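Local coordinates for oligopeptide ABC transporter, periplasmic oligopeptide-binding protein, putative (Thermotoga maritima MSB8, PDB 5IPW) that probably binds oligopeptides in the periplasm and hands them to an ABC transporter for passage across the membrane, at residues A[46-51]-A[260-265]; A[440-445]-A[469-474]; A[507-512]-A[550-555]; A[325-330]-A[606-611]. One frame throughout, in Å; residues are numbered along the deposited sequence.

How the contacts relate
The four contacts illustrate how a large binding protein is tied together. Contact 1 comes first along the chain and closes before the others open. Contact 4 then joins 325-330 to 606-611, and contacts 2 and 3 both lie inside the long loop it closes. Contacts 1 and 4 are neighbours, nearest atoms about 6 Å apart, but belong to different sheets. Contact 2, in a third sheet, lies across the chain's centre from contact 1, their centres 55 Å apart. Contact 3 packs a loop on helix 550-564, its centre 27 Å from that of contact 2. Contacts 1 and 4 thus join segments more than 200 residues apart, contacts 2 and 3 segments fewer than 40 apart.

Contact 1: residues A[46-51]-A[260-265]; sequences EPLVVQ and YFWAVD
Leu48 and Trp262 lie side by side and point the same way, the leucine meeting the indole at its edge and near its plane. The touching atoms are Leu48 CD2 and Trp262 CZ3, 3.8 Å apart. Trp262 has CG lodged between its own backbone N and carbonyl carbon (chi1 36°), a setting that swings the six-membered ring toward Leu48. The indole is held at two further places: Phe261 CE1 lies over one face, toward its rim, and NE1 donates to the carbonyl of Leu239.

On the same side of the sheet Leu48 CB rests against Ala263 CB at 3.9 Å, and Val50 sends its CG2 diagonally to that methyl. Met627 covers both Val50 and Ala263, while Met3 and Pro96 close over Leu48. The other face carries Val49 and Val264, joined at the loop end by Pro47. The side chains of Pro47 and Val264 cross obliquely, with Pro47 CB 4.2 Å from Val264 CG1. Pro7 and Tyr10 of helix 7-14 pack against this side.

Between the two apolar layers the backbones are stitched by three bonds. Leu48 N reaches Trp262 O at 3.1 Å, Val264 N reaches Leu48 O at 2.8 Å with a nearly straight N-H (171°), and Val50 N reaches Val264 O at 2.8 Å. One strand thus engages alternate residues of its partner, the pattern of parallel pairing. Since 48-51 also runs antiparallel to 2-4, it is the central strand of a small three-stranded mixed sheet.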
# COMPACT_ATOMS: atom_id res chain seq x y z
N GLU A 46 2.78 28.87 9.16
CA GLU A 46 1.96 27.87 9.82
C GLU A 46 2.50 26.46 9.51
O GLU A 46 1.98 25.78 8.61
CB GLU A 46 0.50 28.01 9.37
CG GLU A 46 -0.14 29.36 9.67
CD GLU A 46 -1.66 29.35 9.49
OE1 GLU A 46 -2.38 29.41 10.51
OE2 GLU A 46 -2.12 29.24 8.34
N PRO A 47 3.53 26.02 10.24
CA PRO A 47 4.08 24.68 10.02
C PRO A 47 3.10 23.58 10.37
O PRO A 47 2.19 23.79 11.17
CB PRO A 47 5.28 24.63 10.98
CG PRO A 47 4.96 25.62 12.04
CD PRO A 47 4.25 26.73 11.32
N LEU A 48 3.27 22.40 9.78
CA LEU A 48 2.53 21.23 10.20
C LEU A 48 2.94 20.90 11.62
O LEU A 48 4.09 21.11 12.00
CB LEU A 48 2.79 20.05 9.25
CG LEU A 48 2.19 18.70 9.64
CD1 LEU A 48 0.68 18.73 9.67
CD2 LEU A 48 2.66 17.63 8.66
N VAL A 49 2.00 20.42 12.42
CA VAL A 49 2.26 20.10 13.82
C VAL A 49 2.09 18.61 13.99
O VAL A 49 1.05 18.06 13.62
CB VAL A 49 1.32 20.86 14.77
CG1 VAL A 49 1.64 20.53 16.22
CG2 VAL A 49 1.43 22.36 14.53
N VAL A 50 3.11 17.97 14.54
CA VAL A 50 3.15 16.52 14.59
C VAL A 50 3.16 16.04 16.02
O VAL A 50 3.97 16.50 16.82
CB VAL A 50 4.39 16.02 13.85
CG1 VAL A 50 4.54 14.50 13.97
CG2 VAL A 50 4.28 16.43 12.40
N GLN A 51 2.24 15.15 16.35
CA GLN A 51 2.23 14.56 17.68
C GLN A 51 3.03 13.26 17.66
O GLN A 51 2.76 12.37 16.86
CB GLN A 51 0.82 14.30 18.17
CG GLN A 51 0.78 13.85 19.62
CD GLN A 51 -0.61 13.48 20.04
OE1 GLN A 51 -1.54 14.29 19.93
NE2 GLN A 51 -0.79 12.24 20.51
N TYR A 260 15.24 23.58 6.02
CA TYR A 260 13.99 24.30 5.76
C TYR A 260 12.76 23.42 5.91
O TYR A 260 11.68 23.77 5.42
CB TYR A 260 14.04 24.90 4.35
CG TYR A 260 15.03 26.02 4.25
CD1 TYR A 260 14.69 27.30 4.66
CD2 TYR A 260 16.32 25.80 3.78
CE1 TYR A 260 15.59 28.34 4.60
CE2 TYR A 260 17.24 26.83 3.72
CZ TYR A 260 16.86 28.11 4.13
OH TYR A 260 17.74 29.18 4.09
N PHE A 261 12.89 22.29 6.59
CA PHE A 261 11.73 21.40 6.76
C PHE A 261 10.64 22.12 7.54
O PHE A 261 10.92 22.89 8.48
CB PHE A 261 12.10 20.08 7.45
CG PHE A 261 11.05 19.03 7.29
CD1 PHE A 261 10.66 18.60 6.03
CD2 PHE A 261 10.41 18.48 8.39
CE1 PHE A 261 9.67 17.65 5.87
CE2 PHE A 261 9.43 17.53 8.25
CZ PHE A 261 9.05 17.11 6.99
N TRP A 262 9.39 21.82 7.17
CA TRP A 262 8.24 22.71 7.40
C TRP A 262 7.27 22.15 8.43
O TRP A 262 6.15 22.64 8.53
CB TRP A 262 7.49 22.93 6.08
CG TRP A 262 7.51 21.72 5.24
CD1 TRP A 262 8.43 21.40 4.29
CD2 TRP A 262 6.61 20.62 5.32
NE1 TRP A 262 8.15 20.17 3.75
CE2 TRP A 262 7.03 19.67 4.37
CE3 TRP A 262 5.48 20.34 6.09
CZ2 TRP A 262 6.37 18.46 4.17
CZ3 TRP A 262 4.82 19.13 5.89
CH2 TRP A 262 5.27 18.21 4.94
N ALA A 263 7.68 21.13 9.17
CA ALA A 263 6.84 20.57 10.22
C ALA A 263 7.58 20.65 11.54
O ALA A 263 8.80 20.61 11.57
CB ALA A 263 6.48 19.14 9.92
N VAL A 264 6.81 20.77 12.61
CA VAL A 264 7.35 20.78 13.96
C VAL A 264 6.60 19.82 14.88
O VAL A 264 5.56 19.27 14.53
CB VAL A 264 7.31 22.19 14.59
CG1 VAL A 264 8.05 23.20 13.72
CG2 VAL A 264 5.87 22.65 14.80
N ASP A 265 7.20 19.62 16.04
CA ASP A 265 6.63 18.98 17.22
C ASP A 265 5.48 19.73 17.83
O ASP A 265 5.32 20.92 17.60
CB ASP A 265 7.68 19.03 18.33
CG ASP A 265 8.34 17.77 18.53
OD1 ASP A 265 8.05 16.84 17.76
OD2 ASP A 265 9.16 17.70 19.46

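Contact 2: residues A[440-445]-A[469-474]; sequences RFTITV and EIENLE
Thr442, Ile443, Thr444 and Val445 pair in parallel with residues 469-472, the two strands of a beta-alpha-beta crossover whose connecting helix is 448-462.

Four good backbone hydrogen bonds carry the pairing. Ile443 N donates to Glu469 O, and Glu471 N to Ile443 O; farther on, Val445 N donates to Glu471 O at 2.9 Å and Leu473 N to Val445 O, also at 2.9 Å. Glu469 N to Phe441 O is a weak bond.

Apolar contacts fill the helix-facing side. Ile443 and Ile470 run alongside each other, Ile470 CD1 lying 3.6 Å from Ile443 CB, and Trp461 and Val451 of the helix pack beneath this layer.

Polar groups gather on the other face. Glu471 stretches beyond CG, its CG passing at about a right angle to Thr442 and 3.5 Å from Thr442 CG2, and Glu471 OE1 comes 3.1 Å from Thr444 OG1. With Glu471 replaced by an alanine, Thr442 CG2 would probably lose the aliphatic chain that covers it and Thr444 OG1 the carboxylate oxygen beside it.

At the start of the strands Arg440 NH2 packs 3.5 Å from Glu469 CG; Glu469 OE2, hydrogen-bonded to Trp467 NE1, lies over one face of the guanidinium, 4.2 Å from Arg440 NH2, opposite charges without a salt bridge.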
# COMPACT_ATOMS: atom_id res chain seq x y z
N ARG A 440 -15.41 -35.12 -6.92
CA ARG A 440 -13.99 -34.93 -7.10
C ARG A 440 -13.72 -33.71 -7.96
O ARG A 440 -14.49 -33.41 -8.89
CB ARG A 440 -13.37 -36.17 -7.75
CG ARG A 440 -11.90 -36.03 -8.13
CD ARG A 440 -11.35 -37.32 -8.72
NE ARG A 440 -9.93 -37.20 -9.06
CZ ARG A 440 -9.12 -38.23 -9.34
NH1 ARG A 440 -9.56 -39.49 -9.33
NH2 ARG A 440 -7.85 -37.99 -9.63
N PHE A 441 -12.64 -33.00 -7.65
CA PHE A 441 -12.13 -31.95 -8.52
C PHE A 441 -10.67 -31.70 -8.22
O PHE A 441 -10.15 -32.17 -7.21
CB PHE A 441 -12.95 -30.67 -8.40
CG PHE A 441 -13.00 -30.10 -7.02
CD1 PHE A 441 -13.93 -30.56 -6.09
CD2 PHE A 441 -12.14 -29.07 -6.64
CE1 PHE A 441 -13.98 -30.03 -4.82
CE2 PHE A 441 -12.19 -28.53 -5.36
CZ PHE A 441 -13.12 -29.01 -4.45
N THR A 442 -10.02 -30.97 -9.12
CA THR A 442 -8.60 -30.69 -9.01
C THR A 442 -8.36 -29.25 -8.56
O THR A 442 -8.95 -28.31 -9.10
CB THR A 442 -7.89 -30.94 -10.36
OG1 THR A 442 -7.78 -32.35 -10.58
CG2 THR A 442 -6.49 -30.33 -10.37
N ILE A 443 -7.51 -29.09 -7.55
CA ILE A 443 -7.07 -27.78 -7.10
C ILE A 443 -5.83 -27.41 -7.90
O ILE A 443 -4.83 -28.13 -7.88
CB ILE A 443 -6.73 -27.76 -5.60
CG1 ILE A 443 -7.98 -28.09 -4.77
CG2 ILE A 443 -6.18 -26.39 -5.19
CD1 ILE A 443 -7.68 -28.36 -3.31
N THR A 444 -5.92 -26.28 -8.59
CA THR A 444 -4.82 -25.79 -9.39
C THR A 444 -4.06 -24.73 -8.62
O THR A 444 -4.64 -23.75 -8.16
CB THR A 444 -5.33 -25.14 -10.69
OG1 THR A 444 -6.20 -26.06 -11.36
CG2 THR A 444 -4.16 -24.76 -11.61
N VAL A 445 -2.75 -24.93 -8.48
CA VAL A 445 -1.88 -23.96 -7.83
C VAL A 445 -0.65 -23.70 -8.69
O VAL A 445 -0.40 -24.40 -9.67
CB VAL A 445 -1.42 -24.44 -6.44
CG1 VAL A 445 -2.60 -24.91 -5.61
CG2 VAL A 445 -0.39 -25.56 -6.54
N GLU A 469 -7.36 -33.47 -5.75
CA GLU A 469 -5.95 -33.65 -6.07
C GLU A 469 -5.36 -32.27 -6.31
O GLU A 469 -6.08 -31.29 -6.50
CB GLU A 469 -5.76 -34.51 -7.32
CG GLU A 469 -6.35 -35.91 -7.22
CD GLU A 469 -5.73 -36.76 -6.13
OE1 GLU A 469 -4.59 -36.48 -5.70
OE2 GLU A 469 -6.40 -37.73 -5.71
N ILE A 470 -4.03 -32.21 -6.32
CA ILE A 470 -3.32 -30.95 -6.40
C ILE A 470 -2.41 -30.96 -7.62
O ILE A 470 -1.51 -31.78 -7.71
CB ILE A 470 -2.45 -30.74 -5.14
CG1 ILE A 470 -3.30 -30.80 -3.86
CG2 ILE A 470 -1.67 -29.43 -5.21
CD1 ILE A 470 -4.44 -29.81 -3.79
N GLU A 471 -2.66 -30.05 -8.56
CA GLU A 471 -1.75 -29.88 -9.69
C GLU A 471 -0.99 -28.56 -9.52
O GLU A 471 -1.58 -27.51 -9.27
CB GLU A 471 -2.46 -29.97 -11.05
CG GLU A 471 -3.45 -28.87 -11.40
CD GLU A 471 -4.06 -29.02 -12.80
OE1 GLU A 471 -4.78 -28.09 -13.24
OE2 GLU A 471 -3.82 -30.04 -13.47
N ASN A 472 0.33 -28.66 -9.64
CA ASN A 472 1.20 -27.51 -9.55
C ASN A 472 1.67 -27.15 -10.95
O ASN A 472 2.45 -27.89 -11.56
CB ASN A 472 2.40 -27.84 -8.66
CG ASN A 472 3.35 -26.66 -8.50
OD1 ASN A 472 2.92 -25.53 -8.28
ND2 ASN A 472 4.65 -26.92 -8.60
N LEU A 473 1.18 -26.03 -11.47
CA LEU A 473 1.51 -25.62 -12.83
C LEU A 473 2.55 -24.52 -12.83
O LEU A 473 2.62 -23.71 -11.90
CB LEU A 473 0.26 -25.14 -13.57
CG LEU A 473 -0.98 -26.02 -13.47
CD1 LEU A 473 -2.12 -25.41 -14.28
CD2 LEU A 473 -0.69 -27.44 -13.93
N GLU A 474 3.35 -24.50 -13.88
CA GLU A 474 4.25 -23.39 -14.14
C GLU A 474 3.44 -22.08 -14.34
O GLU A 474 2.35 -22.09 -14.91
CB GLU A 474 5.13 -23.74 -15.35
CG GLU A 474 5.93 -22.60 -15.94
CD GLU A 474 5.21 -21.91 -17.08
OE1 GLU A 474 4.60 -22.60 -17.92
OE2 GLU A 474 5.26 -20.66 -17.12

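Contact 3: residues A[507-512]-A[550-555]; sequences IFPGSE and EVVYRL
Phe508 O is gripped twice from within its own loop: Ser511 OG donates to it at 2.8 Å, and Ser511 N adds a weak bond. These bonds close a type II beta turn from Phe508 to Ser511, in which Gly510 takes the positive phi (66°) that the third position of such a turn requires. The turn presents the two residues that pack against the start of helix 550-564.

Pro509 is the apolar knuckle of the contact. Its ring meets two side chains a helical turn apart, CG lying 3.9 Å from Val552 CG1 and CD 3.8 Å from Leu555 CB. Leu555 has CG anti to its carbonyl carbon (chi1 -81°), which carries CD1 past the proline to within 3.9 Å of Ile507 O. That oxygen is also the acceptor for His582 NE2, so the loop is tied to helix 568-584 as well. Trp518 and Ile526 cover the proline from the loop and helix that follow.

The ring of Phe508 reaches between helices 550-564 and 568-584, among Leu558, Ile562, Met575 and Ala578. Ile507 CG2, of the preceding residue, sits over the centre of one ring face. The edge of the ring is turned to the helix backbone: Leu555 O lies there, near the plane of the Phe508 ring and 3.2 Å from Phe508 CD1.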
# COMPACT_ATOMS: atom_id res chain seq x y z
N ILE A 507 -12.06 -7.28 -4.49
CA ILE A 507 -13.32 -7.07 -3.80
C ILE A 507 -14.42 -6.81 -4.82
O ILE A 507 -15.52 -7.35 -4.70
CB ILE A 507 -13.23 -5.91 -2.78
CG1 ILE A 507 -12.68 -6.42 -1.44
CG2 ILE A 507 -14.59 -5.31 -2.48
CD1 ILE A 507 -11.43 -7.27 -1.53
N PHE A 508 -14.12 -5.98 -5.82
CA PHE A 508 -15.13 -5.52 -6.76
C PHE A 508 -14.92 -6.05 -8.17
O PHE A 508 -13.93 -5.72 -8.83
CB PHE A 508 -15.13 -3.99 -6.79
CG PHE A 508 -15.41 -3.38 -5.46
CD1 PHE A 508 -16.68 -3.46 -4.92
CD2 PHE A 508 -14.42 -2.73 -4.74
CE1 PHE A 508 -16.96 -2.90 -3.68
CE2 PHE A 508 -14.69 -2.17 -3.51
CZ PHE A 508 -15.97 -2.26 -2.98
N PRO A 509 -15.86 -6.89 -8.66
CA PRO A 509 -15.82 -7.30 -10.05
C PRO A 509 -15.87 -6.13 -11.00
O PRO A 509 -16.63 -5.19 -10.77
CB PRO A 509 -17.08 -8.16 -10.18
CG PRO A 509 -17.28 -8.73 -8.83
CD PRO A 509 -16.86 -7.65 -7.88
N GLY A 510 -15.05 -6.17 -12.04
CA GLY A 510 -15.03 -5.14 -13.08
C GLY A 510 -14.58 -3.76 -12.62
O GLY A 510 -14.91 -2.76 -13.26
N SER A 511 -13.83 -3.70 -11.52
CA SER A 511 -13.25 -2.44 -11.06
C SER A 511 -11.91 -2.17 -11.76
O SER A 511 -11.41 -1.05 -11.72
CB SER A 511 -13.05 -2.46 -9.56
OG SER A 511 -12.26 -3.56 -9.17
N GLU A 512 -11.35 -3.20 -12.39
CA GLU A 512 -10.08 -3.07 -13.12
C GLU A 512 -10.15 -3.82 -14.45
O GLU A 512 -11.03 -4.65 -14.65
CB GLU A 512 -8.91 -3.59 -12.27
CG GLU A 512 -8.73 -2.90 -10.92
CD GLU A 512 -7.41 -3.23 -10.23
OE1 GLU A 512 -6.35 -3.04 -10.86
OE2 GLU A 512 -7.43 -3.67 -9.06
N GLU A 550 -27.08 -12.34 -8.72
CA GLU A 550 -27.46 -10.92 -8.69
C GLU A 550 -26.62 -10.13 -7.67
O GLU A 550 -26.37 -8.94 -7.84
CB GLU A 550 -28.95 -10.79 -8.34
CG GLU A 550 -29.57 -9.47 -8.76
CD GLU A 550 -29.49 -9.23 -10.26
OE1 GLU A 550 -29.63 -10.20 -11.03
OE2 GLU A 550 -29.29 -8.07 -10.67
N VAL A 551 -26.19 -10.82 -6.62
CA VAL A 551 -25.36 -10.22 -5.59
C VAL A 551 -23.99 -9.77 -6.13
O VAL A 551 -23.37 -8.86 -5.58
CB VAL A 551 -25.23 -11.20 -4.40
CG1 VAL A 551 -24.34 -12.38 -4.74
CG2 VAL A 551 -24.76 -10.48 -3.15
N VAL A 552 -23.52 -10.41 -7.21
CA VAL A 552 -22.30 -9.97 -7.90
C VAL A 552 -22.54 -8.65 -8.64
O VAL A 552 -21.74 -7.73 -8.52
CB VAL A 552 -21.80 -11.04 -8.90
CG1 VAL A 552 -20.66 -10.51 -9.76
CG2 VAL A 552 -21.33 -12.28 -8.15
N TYR A 553 -23.63 -8.56 -9.39
CA TYR A 553 -23.98 -7.30 -10.07
C TYR A 553 -24.11 -6.15 -9.08
O TYR A 553 -23.96 -4.98 -9.45
CB TYR A 553 -25.30 -7.44 -10.83
CG TYR A 553 -25.26 -8.22 -12.13
CD1 TYR A 553 -24.11 -8.25 -12.94
CD2 TYR A 553 -26.38 -8.91 -12.58
CE1 TYR A 553 -24.09 -8.95 -14.13
CE2 TYR A 553 -26.37 -9.62 -13.77
CZ TYR A 553 -25.22 -9.63 -14.54
OH TYR A 553 -25.20 -10.33 -15.73
N ARG A 554 -24.41 -6.48 -7.82
CA ARG A 554 -24.55 -5.50 -6.76
C ARG A 554 -23.19 -4.93 -6.35
O ARG A 554 -23.03 -3.71 -6.21
CB ARG A 554 -25.27 -6.12 -5.55
CG ARG A 554 -26.36 -5.24 -4.94
CD ARG A 554 -27.30 -4.64 -5.99
NE ARG A 554 -27.59 -5.57 -7.08
CZ ARG A 554 -27.99 -5.21 -8.30
NH1 ARG A 554 -28.16 -3.93 -8.62
NH2 ARG A 554 -28.23 -6.14 -9.22
N LEU A 555 -22.21 -5.82 -6.15
CA LEU A 555 -20.83 -5.40 -5.85
C LEU A 555 -20.27 -4.42 -6.88
O LEU A 555 -19.48 -3.55 -6.53
CB LEU A 555 -19.90 -6.62 -5.76
CG LEU A 555 -19.93 -7.39 -4.44
CD1 LEU A 555 -19.14 -8.68 -4.58
CD2 LEU A 555 -19.36 -6.55 -3.30

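Contact 4: residues A[325-330]-A[606-611]; sequences GYRVLK and RNVPEF
The guanidinium groups of Arg327 and Arg606 lie flat on one another, their centres 3.7 Å apart and their planes only 10° out of parallel. Arg606 NH2 sits over the centre of one face of Arg327, and Arg327 NH2 over the centre of one face of Arg606. A water lies in plane at the edge of Arg327. The stacking of two like charges is probably made tolerable by acceptors around the rims: Arg327 NH1 and NH2 donate to the carbonyls of Lys602 and Phe605, while Arg606 NH2 donates to Asn603 O and its NH1 forms a salt bridge with Glu54, which probably offsets part of the charge. Arg327 is extended from CG to NE, whereas Arg606 bends at chi2 and chi3, folding its end back toward its partner.

The contact joins strand 326-333 to the loop that leads into strand 613-614, which lies parallel to it in a four-stranded mixed sheet; on its other side strand 326-333 pairs with 599-602. Cutting Arg327 back to an alanine would probably open a gap over the Arg606 guanidinium and leave the carbonyls of Lys602 and Phe605 without these donors.

Farther along, Leu329 and Val608 meet at about a right angle through CD1 and CG1. Leu329 CD2 also approaches Pro609 O, at 4.0 Å; that oxygen accepts from Trp331 NE1.

Water spans the remaining separation at two points. The edge water receives a weak bond from Arg327 NH2 and donates to Val608 O at 2.6 Å. A second takes the N-H of Lys330, 2.8 Å from Lys330 N, and donates to Glu610 O at 3.0 Å.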
# COMPACT_ATOMS: atom_id res chain seq x y z
N GLY A 325 20.75 -5.54 21.59
CA GLY A 325 20.31 -4.25 22.12
C GLY A 325 19.18 -3.61 21.32
O GLY A 325 19.16 -2.39 21.13
N TYR A 326 18.25 -4.44 20.86
CA TYR A 326 17.15 -3.97 20.03
C TYR A 326 15.88 -4.75 20.35
O TYR A 326 15.90 -5.70 21.12
CB TYR A 326 17.48 -4.11 18.54
CG TYR A 326 17.64 -5.54 18.05
CD1 TYR A 326 16.53 -6.29 17.69
CD2 TYR A 326 18.90 -6.13 17.94
CE1 TYR A 326 16.67 -7.59 17.25
CE2 TYR A 326 19.05 -7.43 17.49
CZ TYR A 326 17.94 -8.16 17.15
OH TYR A 326 18.09 -9.46 16.73
N ARG A 327 14.77 -4.32 19.76
CA ARG A 327 13.50 -5.02 19.91
C ARG A 327 12.94 -5.33 18.54
O ARG A 327 13.26 -4.66 17.56
CB ARG A 327 12.51 -4.18 20.73
CG ARG A 327 12.06 -2.88 20.09
CD ARG A 327 11.51 -1.93 21.15
NE ARG A 327 11.09 -0.63 20.62
CZ ARG A 327 11.92 0.31 20.19
NH1 ARG A 327 13.23 0.11 20.20
NH2 ARG A 327 11.43 1.46 19.74
N VAL A 328 12.13 -6.38 18.47
CA VAL A 328 11.50 -6.81 17.24
C VAL A 328 10.07 -6.33 17.24
O VAL A 328 9.29 -6.67 18.14
CB VAL A 328 11.53 -8.34 17.08
CG1 VAL A 328 10.70 -8.78 15.89
CG2 VAL A 328 12.96 -8.84 16.93
N LEU A 329 9.72 -5.54 16.23
CA LEU A 329 8.39 -4.98 16.13
C LEU A 329 7.52 -5.92 15.31
O LEU A 329 7.87 -6.28 14.18
CB LEU A 329 8.45 -3.57 15.52
CG LEU A 329 9.31 -2.62 16.35
CD1 LEU A 329 9.73 -1.40 15.54
CD2 LEU A 329 8.58 -2.19 17.61
N LYS A 330 6.39 -6.31 15.89
CA LYS A 330 5.50 -7.30 15.30
C LYS A 330 4.56 -6.66 14.29
O LYS A 330 3.34 -6.73 14.43
CB LYS A 330 4.68 -8.02 16.39
CG LYS A 330 5.32 -9.29 16.93
CD LYS A 330 6.31 -9.03 18.05
CE LYS A 330 7.08 -10.29 18.42
NZ LYS A 330 8.21 -9.99 19.33
N ARG A 606 13.51 5.63 19.10
CA ARG A 606 12.19 5.83 19.67
C ARG A 606 11.19 6.43 18.70
O ARG A 606 11.55 6.77 17.57
CB ARG A 606 12.33 6.69 20.92
CG ARG A 606 12.93 5.93 22.09
CD ARG A 606 11.93 4.91 22.61
NE ARG A 606 12.53 3.60 22.82
CZ ARG A 606 11.85 2.51 23.17
NH1 ARG A 606 10.53 2.54 23.34
NH2 ARG A 606 12.50 1.37 23.35
N ASN A 607 9.94 6.55 19.16
CA ASN A 607 8.81 7.04 18.36
C ASN A 607 8.49 6.12 17.19
O ASN A 607 7.93 6.55 16.18
CB ASN A 607 9.03 8.50 17.88
CG ASN A 607 8.67 9.54 18.94
OD1 ASN A 607 8.02 9.26 19.94
ND2 ASN A 607 9.09 10.77 18.70
N VAL A 608 8.84 4.84 17.33
CA VAL A 608 8.50 3.82 16.34
C VAL A 608 7.29 3.05 16.85
O VAL A 608 7.33 2.53 17.96
CB VAL A 608 9.66 2.83 16.10
CG1 VAL A 608 9.34 1.90 14.95
CG2 VAL A 608 10.97 3.56 15.81
N PRO A 609 6.21 2.98 16.05
CA PRO A 609 4.98 2.29 16.48
C PRO A 609 5.18 0.80 16.74
O PRO A 609 5.82 0.12 15.96
CB PRO A 609 4.02 2.47 15.29
CG PRO A 609 4.59 3.56 14.48
CD PRO A 609 6.06 3.59 14.72
N GLU A 610 4.58 0.32 17.82
CA GLU A 610 4.64 -1.08 18.20
C GLU A 610 4.00 -1.95 17.12
O GLU A 610 4.59 -2.92 16.65
CB GLU A 610 3.94 -1.29 19.53
CG GLU A 610 4.32 -2.58 20.25
CD GLU A 610 3.57 -2.79 21.55
OE1 GLU A 610 3.25 -3.95 21.87
OE2 GLU A 610 3.30 -1.80 22.27
N PHE A 611 2.77 -1.58 16.75
CA PHE A 611 2.01 -2.31 15.73
C PHE A 611 1.86 -1.46 14.48
O PHE A 611 1.81 -0.23 14.56
CB PHE A 611 0.63 -2.69 16.27
CG PHE A 611 0.67 -3.42 17.59
CD1 PHE A 611 0.96 -4.78 17.65
CD2 PHE A 611 0.42 -2.74 18.78
CE1 PHE A 611 1.00 -5.45 18.87
CE2 PHE A 611 0.45 -3.40 20.00
CZ PHE A 611 0.75 -4.76 20.04
O HOH W 1 9.16 3.43 19.57
O HOH W 2 5.60 -5.13 18.36